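Local coordinates for computationally designed four-helix bundle protein (PDB 3U3B) that is of unknown function but folds as a hyperthermostable four-helix bundle whose hydrophobic core was completely redesigned by flexible-backbone computational design, at residues Asp24-Val29 with Asp88-Lys93; Asn40-Leu45 with Asn70-Met75. All blocks are in the same frame, centred on the assembly; numbering follows the deposited sequence. Where two conformers were deposited one is given.

Contact 1: residues Asp24-Val29 with Asp88-Lys93; sequences DDIKEV and DKVKKK
The seam between the first and last helices of an antiparallel four-helix bundle is made here by I26 of helix 3-30, set against V90 and K91 of helix 84-102. The forked side chain of I26 does two jobs at once. Its longer arm, extended through CG1, ends in CD1, which lies 3.9 Å from V90 CG1 on the interior side. The shorter arm, CG2, stands anti to the backbone N (CG1 takes the place beside that N, chi1 -78°) and meets the aliphatic chain of K91. The pair I26 CG2 and K91 CE is tight, at 3.4 Å, while K91 CG stays 4.0 Å from the same I26 CG2. Extension beyond CG draws the K91 methylenes past the I26 methyl and takes NZ to its salt bridge with E30, one turn past I26. K91 thereby serves as apolar cover and as an ion-pair partner between the same two helices. The remaining helices complete the surroundings: V90 also packs on L71 and M75 of helix 59-76, whereas D25 and V29, on the helix of I26, meet Y38, W39 and I42 of helix 36-56.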
ATOM      1  N   ASP A  24      -9.086  -2.028   3.578  1.00 27.58           N
ATOM      2  CA  ASP A  24     -10.399  -2.663   3.423  1.00 32.08           C
ATOM      3  C   ASP A  24     -10.248  -4.026   2.735  1.00 31.16           C
ATOM      4  O   ASP A  24     -10.883  -4.996   3.138  1.00 33.46           O
ATOM      5  CB  ASP A  24     -11.348  -1.740   2.649  1.00 39.66           C
ATOM      6  CG  ASP A  24     -11.861  -0.548   3.496  1.00 48.11           C
ATOM      7  OD1 ASP A  24     -11.966  -0.636   4.741  1.00 48.32           O
ATOM      8  OD2 ASP A  24     -12.139   0.511   2.907  1.00 56.55           O
ATOM      9  N   ASP A  25      -9.369  -4.124   1.737  1.00 29.20           N
ATOM     10  CA  ASP A  25      -9.118  -5.426   1.085  1.00 30.13           C
ATOM     11  C   ASP A  25      -8.326  -6.397   1.969  1.00 27.86           C
ATOM     12  O   ASP A  25      -8.569  -7.610   1.936  1.00 28.99           O
ATOM     13  CB  ASP A  25      -8.420  -5.246  -0.268  1.00 32.87           C
ATOM     14  CG  ASP A  25      -9.372  -4.762  -1.352  1.00 41.87           C
ATOM     15  OD1 ASP A  25     -10.614  -4.795  -1.144  1.00 44.42           O
ATOM     16  OD2 ASP A  25      -8.873  -4.366  -2.430  1.00 48.25           O
ATOM     17  N   ILE A  26      -7.422  -5.876   2.790  1.00 24.91           N
ATOM     18  CA  ILE A  26      -6.672  -6.715   3.711  1.00 27.84           C
ATOM     19  C   ILE A  26      -7.607  -7.349   4.749  1.00 29.32           C
ATOM     20  O   ILE A  26      -7.419  -8.502   5.151  1.00 29.89           O
ATOM     21  CB  ILE A  26      -5.591  -5.930   4.423  1.00 30.95           C
ATOM     22  CG1 ILE A  26      -4.388  -5.725   3.503  1.00 32.99           C
ATOM     23  CG2 ILE A  26      -5.158  -6.659   5.664  1.00 33.24           C
ATOM     24  CD1 ILE A  26      -3.289  -4.935   4.166  1.00 39.07           C
ATOM     25  N   LYS A  27      -8.626  -6.611   5.169  1.00 32.54           N
ATOM     26  CA  LYS A  27      -9.575  -7.163   6.121  1.00 34.84           C
ATOM     27  C   LYS A  27     -10.256  -8.374   5.522  1.00 34.31           C
ATOM     28  O   LYS A  27     -10.475  -9.398   6.206  1.00 34.72           O
ATOM     29  CB  LYS A  27     -10.613  -6.120   6.505  1.00 42.35           C
ATOM     30  CG  LYS A  27     -10.045  -5.039   7.373  1.00 46.96           C
ATOM     31  CD  LYS A  27     -11.112  -4.048   7.846  1.00 58.74           C
ATOM     32  CE  LYS A  27     -10.501  -2.950   8.745  1.00 62.57           C
ATOM     33  NZ  LYS A  27      -9.697  -1.900   8.009  1.00 59.99           N
ATOM     34  N   GLU A  28     -10.603  -8.268   4.242  1.00 31.40           N
ATOM     35  CA  GLU A  28     -11.297  -9.376   3.558  1.00 35.71           C
ATOM     36  C   GLU A  28     -10.366 -10.563   3.331  1.00 34.11           C
ATOM     37  O   GLU A  28     -10.789 -11.715   3.486  1.00 35.37           O
ATOM     38  CB  GLU A  28     -11.877  -8.954   2.195  1.00 41.97           C
ATOM     39  CG  GLU A  28     -13.076  -7.981   2.227  1.00 49.78           C
ATOM     40  CD  GLU A  28     -14.008  -8.189   3.430  1.00 50.44           C
ATOM     41  OE1 GLU A  28     -14.418  -9.347   3.682  1.00 51.58           O
ATOM     42  OE2 GLU A  28     -14.328  -7.189   4.127  1.00 50.37           O
ATOM     43  N   VAL A  29      -9.124 -10.304   2.910  1.00 33.29           N
ATOM     44  CA  VAL A  29      -8.204 -11.412   2.611  1.00 34.62           C
ATOM     45  C   VAL A  29      -7.762 -12.130   3.898  1.00 33.53           C
ATOM     46  O   VAL A  29      -7.352 -13.301   3.877  1.00 34.19           O
ATOM     47  CB  VAL A  29      -6.996 -10.954   1.741  1.00 33.52           C
ATOM     48  CG1 VAL A  29      -5.900 -10.335   2.595  1.00 31.54           C
ATOM     49  CG2 VAL A  29      -6.481 -12.132   0.898  1.00 34.45           C
ATOM     50  N   ASP A  88       0.635  -9.947   8.628  1.00 40.72           N
ATOM     51  CA  ASP A  88       1.000  -8.972   9.643  1.00 41.44           C
ATOM     52  C   ASP A  88       2.155  -8.078   9.188  1.00 39.76           C
ATOM     53  O   ASP A  88       2.192  -6.893   9.525  1.00 37.74           O
ATOM     54  CB  ASP A  88       1.350  -9.659  10.961  1.00 51.33           C
ATOM     55  CG  ASP A  88       0.135 -10.263  11.641  1.00 58.95           C
ATOM     56  OD1 ASP A  88      -0.990  -9.747  11.433  1.00 59.43           O
ATOM     57  OD2 ASP A  88       0.311 -11.247  12.392  1.00 66.84           O
ATOM     58  N   LYS A  89       3.106  -8.613   8.439  1.00 40.62           N
ATOM     59  CA  LYS A  89       4.220  -7.771   8.024  1.00 41.64           C
ATOM     60  C   LYS A  89       3.764  -6.744   6.987  1.00 34.50           C
ATOM     61  O   LYS A  89       4.228  -5.605   6.987  1.00 33.54           O
ATOM     62  CB  LYS A  89       5.380  -8.603   7.485  1.00 52.04           C
ATOM     63  CG  LYS A  89       6.694  -7.824   7.445  1.00 59.29           C
ATOM     64  CD  LYS A  89       7.619  -8.424   6.410  1.00 63.56           C
ATOM     65  CE  LYS A  89       9.098  -8.243   6.732  1.00 67.00           C
ATOM     66  NZ  LYS A  89       9.931  -8.910   5.674  1.00 69.18           N
ATOM     67  N   VAL A  90       2.855  -7.162   6.113  1.00 30.16           N
ATOM     68  CA  VAL A  90       2.189  -6.239   5.198  1.00 27.39           C
ATOM     69  C   VAL A  90       1.432  -5.119   5.944  1.00 28.32           C
ATOM     70  O   VAL A  90       1.547  -3.938   5.608  1.00 26.35           O
ATOM     71  CB  VAL A  90       1.184  -6.974   4.301  1.00 30.04           C
ATOM     72  CG1 VAL A  90       0.426  -5.976   3.436  1.00 28.53           C
ATOM     73  CG2 VAL A  90       1.896  -7.975   3.430  1.00 31.33           C
ATOM     74  N   LYS A  91       0.628  -5.492   6.920  1.00 29.28           N
ATOM     75  CA  LYS A  91      -0.090  -4.504   7.721  1.00 27.46           C
ATOM     76  C   LYS A  91       0.888  -3.548   8.402  1.00 28.27           C
ATOM     77  O   LYS A  91       0.690  -2.336   8.402  1.00 27.71           O
ATOM     78  CB  LYS A  91      -0.943  -5.216   8.758  1.00 28.12           C
ATOM     79  CG  LYS A  91      -2.153  -5.856   8.181  1.00 28.64           C
ATOM     80  CD  LYS A  91      -2.814  -6.635   9.289  1.00 37.46           C
ATOM     81  CE  LYS A  91      -4.051  -7.347   8.820  1.00 45.82           C
ATOM     82  NZ  LYS A  91      -4.525  -8.221   9.938  1.00 50.69           N
ATOM     83  N   LYS A  92       1.950  -4.089   8.980  1.00 29.18           N
ATOM     84  CA  LYS A  92       2.913  -3.267   9.668  1.00 30.47           C
ATOM     85  C   LYS A  92       3.552  -2.219   8.732  1.00 30.17           C
ATOM     86  O   LYS A  92       3.771  -1.060   9.115  1.00 30.89           O
ATOM     87  CB  LYS A  92       3.992  -4.145  10.259  1.00 35.82           C
ATOM     88  CG  LYS A  92       5.060  -3.348  10.918  1.00 42.99           C
ATOM     89  CD  LYS A  92       6.096  -4.258  11.489  1.00 54.07           C
ATOM     90  CE  LYS A  92       7.319  -3.484  11.910  1.00 64.36           C
ATOM     91  NZ  LYS A  92       8.487  -4.401  12.052  1.00 73.40           N
ATOM     92  N   LYS A  93       3.857  -2.625   7.508  1.00 27.63           N
ATOM     93  CA  LYS A  93       4.410  -1.686   6.543  1.00 26.44           C
ATOM     94  C   LYS A  93       3.403  -0.663   6.072  1.00 27.32           C
ATOM     95  O   LYS A  93       3.754   0.467   5.800  1.00 27.58           O
ATOM     96  CB  LYS A  93       4.946  -2.412   5.314  1.00 28.06           C
ATOM     97  CG  LYS A  93       6.259  -3.067   5.563  1.00 35.70           C
ATOM     98  CD  LYS A  93       6.740  -3.782   4.319  1.00 44.47           C
ATOM     99  CE  LYS A  93       7.861  -4.746   4.693  1.00 55.06           C
ATOM    100  NZ  LYS A  93       8.830  -4.104   5.644  1.00 62.13           N
TER

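Contact 2: residues Asn40-Leu45 with Asn70-Met75; sequences NKIYRL and NLVDKM
Y43 and V72 form the closely packed part of this contact, where their CA atoms come within 6.3 Å of each other. V72 CG1 approaches the base of the tyrosine side chain, 4.0 Å from Y43 CB, and sits at the edge of the ring near its plane. With CG anti to the backbone N (chi1 -175°), the Y43 ring reaches over to helix 59-76. There Y43 CD1 comes to the backbone at D73 N (4.0 Å) and Y43 CE1 rests beside D73 CB at 3.9 Å.

The two segments belong to an alpha-alpha hairpin, helices 36-56 and 59-76 joined by a very short turn, and the contact lies toward the end of the hairpin remote from that turn. Their local axes approach to 9.9 Å and are inclined at 151°, antiparallel but clearly splayed from exact alignment. On the inner side the fit between the two segments is looser: I42 CG2 and V72 CG2 are 4.4 Å apart, and W39, one turn before Y43, also packs against V72.

The outer side is more polar. The Y43 and D73 side chains run alongside each other in one direction, the ring plane turned 53° from the carboxylate, yet the nearer carboxylate oxygen, D73 OD1, remains 4.7 Å from Y43 OH. Both residues are partly exposed, and what meets the ring is the aspartate's CB. M69 and L76, from the turns before and after V72, also touch Y43. Further round helix 36-56, the exposed guanidinium of R44 lays one face over N40 O, 3.7 Å above the guanidinium plane.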
ATOM      1  N   ASN A  40      -4.265  -9.685  -5.732  1.00 20.31           N
ATOM      2  CA  ASN A  40      -4.099  -8.968  -6.994  1.00 21.76           C
ATOM      3  C   ASN A  40      -4.569  -7.530  -6.937  1.00 20.69           C
ATOM      4  O   ASN A  40      -3.864  -6.616  -7.421  1.00 20.32           O
ATOM      5  CB  ASN A  40      -4.776  -9.726  -8.143  1.00 25.23           C
ATOM      6  CG  ASN A  40      -3.874 -10.770  -8.744  1.00 27.92           C
ATOM      7  OD1 ASN A  40      -2.884 -10.434  -9.395  1.00 29.88           O
ATOM      8  ND2 ASN A  40      -4.222 -12.063  -8.560  1.00 30.00           N
ATOM      9  N   LYS A  41      -5.752  -7.286  -6.375  1.00 21.13           N
ATOM     10  CA  LYS A  41      -6.269  -5.913  -6.255  1.00 21.83           C
ATOM     11  C   LYS A  41      -5.340  -5.063  -5.394  1.00 18.84           C
ATOM     12  O   LYS A  41      -5.075  -3.885  -5.698  1.00 20.09           O
ATOM     13  CB  LYS A  41      -7.665  -5.905  -5.609  1.00 26.55           C
ATOM     14  CG  LYS A  41      -8.780  -6.244  -6.617  1.00 38.01           C
ATOM     15  CD  LYS A  41     -10.108  -6.661  -5.949  1.00 48.71           C
ATOM     16  CE  LYS A  41     -11.057  -7.361  -6.939  1.00 60.03           C
ATOM     17  NZ  LYS A  41     -11.215  -6.619  -8.232  1.00 66.93           N
ATOM     18  N   ILE A  42      -4.883  -5.655  -4.304  1.00 19.91           N
ATOM     19  CA  ILE A  42      -3.950  -5.007  -3.412  1.00 19.59           C
ATOM     20  C   ILE A  42      -2.646  -4.643  -4.107  1.00 20.41           C
ATOM     21  O   ILE A  42      -2.155  -3.517  -3.955  1.00 19.62           O
ATOM     22  CB  ILE A  42      -3.679  -5.893  -2.162  1.00 21.57           C
ATOM     23  CG1 ILE A  42      -4.893  -5.884  -1.233  1.00 21.59           C
ATOM     24  CG2 ILE A  42      -2.432  -5.438  -1.394  1.00 21.66           C
ATOM     25  CD1 ILE A  42      -4.843  -7.016  -0.211  1.00 22.18           C
ATOM     26  N   TYR A  43      -2.094  -5.566  -4.884  1.00 20.48           N
ATOM     27  CA  TYR A  43      -0.859  -5.286  -5.589  1.00 21.55           C
ATOM     28  C   TYR A  43      -1.068  -4.087  -6.489  1.00 23.09           C
ATOM     29  O   TYR A  43      -0.229  -3.180  -6.506  1.00 24.96           O
ATOM     30  CB  TYR A  43      -0.404  -6.463  -6.441  1.00 22.93           C
ATOM     31  CG  TYR A  43       0.939  -6.208  -7.065  1.00 24.25           C
ATOM     32  CD1 TYR A  43       2.104  -6.585  -6.421  1.00 25.56           C
ATOM     33  CD2 TYR A  43       1.046  -5.504  -8.268  1.00 28.60           C
ATOM     34  CE1 TYR A  43       3.330  -6.324  -6.963  1.00 30.45           C
ATOM     35  CE2 TYR A  43       2.290  -5.239  -8.827  1.00 33.46           C
ATOM     36  CZ  TYR A  43       3.418  -5.646  -8.158  1.00 38.12           C
ATOM     37  OH  TYR A  43       4.643  -5.395  -8.689  1.00 43.71           O
ATOM     38  N   ARG A  44      -2.171  -4.079  -7.247  1.00 22.32           N
ATOM     39  CA  ARG A  44      -2.415  -2.981  -8.208  1.00 20.63           C
ATOM     40  C   ARG A  44      -2.687  -1.613  -7.530  1.00 20.39           C
ATOM     41  O   ARG A  44      -2.308  -0.567  -8.074  1.00 21.40           O
ATOM     42  CB  ARG A  44      -3.484  -3.340  -9.254  1.00 19.88           C
ATOM     43  CG  ARG A  44      -2.996  -4.381 -10.292  1.00 20.21           C
ATOM     44  CD  ARG A  44      -4.025  -4.718 -11.379  1.00 23.08           C
ATOM     45  NE  ARG A  44      -5.226  -5.342 -10.802  1.00 23.98           N
ATOM     46  CZ  ARG A  44      -5.514  -6.636 -10.807  1.00 26.09           C
ATOM     47  NH1 ARG A  44      -4.733  -7.525 -11.401  1.00 28.93           N
ATOM     48  NH2 ARG A  44      -6.631  -7.041 -10.237  1.00 26.27           N
ATOM     49  N   LEU A  45      -3.313  -1.620  -6.354  1.00 18.96           N
ATOM     50  CA  LEU A  45      -3.510  -0.423  -5.567  1.00 20.78           C
ATOM     51  C   LEU A  45      -2.177   0.136  -5.096  1.00 22.17           C
ATOM     52  O   LEU A  45      -1.921   1.353  -5.230  1.00 25.70           O
ATOM     53  CB  LEU A  45      -4.425  -0.689  -4.365  1.00 21.40           C
ATOM     54  CG  LEU A  45      -5.909  -0.820  -4.702  1.00 26.64           C
ATOM     55  CD1 LEU A  45      -6.663  -1.478  -3.538  1.00 29.95           C
ATOM     56  CD2 LEU A  45      -6.536   0.525  -5.067  1.00 29.96           C
ATOM     57  N   ASN A  70       7.077  -6.056  -3.332  1.00 34.48           N
ATOM     58  CA  ASN A  70       7.925  -7.234  -3.393  1.00 37.52           C
ATOM     59  C   ASN A  70       7.305  -8.414  -2.653  1.00 33.43           C
ATOM     60  O   ASN A  70       7.301  -9.535  -3.176  1.00 35.36           O
ATOM     61  CB  ASN A  70       9.320  -6.958  -2.833  1.00 47.15           C
ATOM     62  CG  ASN A  70      10.158  -6.090  -3.747  1.00 57.11           C
ATOM     63  OD1 ASN A  70       9.828  -5.894  -4.924  1.00 61.88           O
ATOM     64  ND2 ASN A  70      11.262  -5.574  -3.212  1.00 62.14           N
ATOM     65  N   LEU A  71       6.794  -8.163  -1.449  1.00 31.23           N
ATOM     66  CA  LEU A  71       6.195  -9.221  -0.642  0.52 30.69           C
ATOM     67  C   LEU A  71       4.930  -9.753  -1.305  1.00 30.01           C
ATOM     68  O   LEU A  71       4.750 -10.963  -1.424  1.00 30.18           O
ATOM     69  CB  LEU A  71       5.875  -8.705   0.765  0.52 31.32           C
ATOM     70  CG  LEU A  71       5.547  -9.766   1.818  0.52 37.46           C
ATOM     71  CD1 LEU A  71       6.698 -10.751   2.000  0.52 39.86           C
ATOM     72  CD2 LEU A  71       5.222  -9.083   3.132  0.52 39.13           C
ATOM     73  N   VAL A  72       4.068  -8.854  -1.762  1.00 29.58           N
ATOM     74  CA  VAL A  72       2.838  -9.294  -2.385  1.00 29.17           C
ATOM     75  C   VAL A  72       3.129 -10.017  -3.695  1.00 31.79           C
ATOM     76  O   VAL A  72       2.513 -11.046  -3.995  1.00 34.18           O
ATOM     77  CB  VAL A  72       1.837  -8.142  -2.568  1.00 28.24           C
ATOM     78  CG1 VAL A  72       0.604  -8.655  -3.276  1.00 28.85           C
ATOM     79  CG2 VAL A  72       1.445  -7.592  -1.227  1.00 25.34           C
ATOM     80  N   ASP A  73       4.088  -9.528  -4.476  1.00 31.27           N
ATOM     81  CA  ASP A  73       4.436 -10.256  -5.683  1.00 32.93           C
ATOM     82  C   ASP A  73       4.849 -11.727  -5.418  1.00 36.03           C
ATOM     83  O   ASP A  73       4.427 -12.652  -6.150  1.00 35.48           O
ATOM     84  CB  ASP A  73       5.526  -9.537  -6.459  1.00 37.66           C
ATOM     85  CG  ASP A  73       5.745 -10.155  -7.813  1.00 48.41           C
ATOM     86  OD1 ASP A  73       4.795 -10.126  -8.627  1.00 51.61           O
ATOM     87  OD2 ASP A  73       6.851 -10.674  -8.068  1.00 54.05           O
ATOM     88  N   LYS A  74       5.679 -11.948  -4.400  1.00 37.83           N
ATOM     89  CA  LYS A  74       6.064 -13.308  -3.993  1.00 40.98           C
ATOM     90  C   LYS A  74       4.840 -14.188  -3.669  1.00 40.94           C
ATOM     91  O   LYS A  74       4.810 -15.373  -4.017  1.00 43.24           O
ATOM     92  CB  LYS A  74       7.026 -13.273  -2.795  1.00 42.23           C
ATOM     93  CG  LYS A  74       8.478 -12.921  -3.148  1.00 51.09           C
ATOM     94  CD  LYS A  74       9.353 -12.948  -1.883  1.00 60.33           C
ATOM     95  CE  LYS A  74      10.715 -12.238  -2.043  1.00 69.48           C
ATOM     96  NZ  LYS A  74      11.784 -13.050  -2.714  1.00 75.93           N
ATOM     97  N   MET A  75       3.831 -13.601  -3.023  1.00 39.41           N
ATOM     98  CA  MET A  75       2.590 -14.318  -2.709  1.00 40.79           C
ATOM     99  C   MET A  75       1.789 -14.681  -3.957  1.00 39.09           C
ATOM    100  O   MET A  75       1.207 -15.765  -4.041  1.00 42.17           O
ATOM    101  CB  MET A  75       1.703 -13.477  -1.804  1.00 41.80           C
ATOM    102  CG  MET A  75       2.335 -13.108  -0.493  1.00 43.61           C
ATOM    103  SD  MET A  75       1.238 -12.045   0.455  1.00 50.63           S
ATOM    104  CE  MET A  75       2.416 -10.985   1.255  1.00 40.57           C
TER

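Overall arrangement
Each contact joins a different pair of antiparallel helices: contact 1 ties helix 3-30 to helix 84-102, and contact 2 pairs the two middle helices, which places it inside the long chain excursion closed by contact 1. Contact 1 is the more buried, though smaller in shared surface; its border is a lysine that touches through its methylenes, its charge being met by E30, just beyond the segment 24-29. Contact 2 sets the edge of a tyrosine ring against a valine and meets D73 through its CB. Their centres are 11 Å apart: V90 of contact 1 faces the segment 70-75, and helix 3-30 borders the segment 40-45, which leaves all four helices in contact at this level.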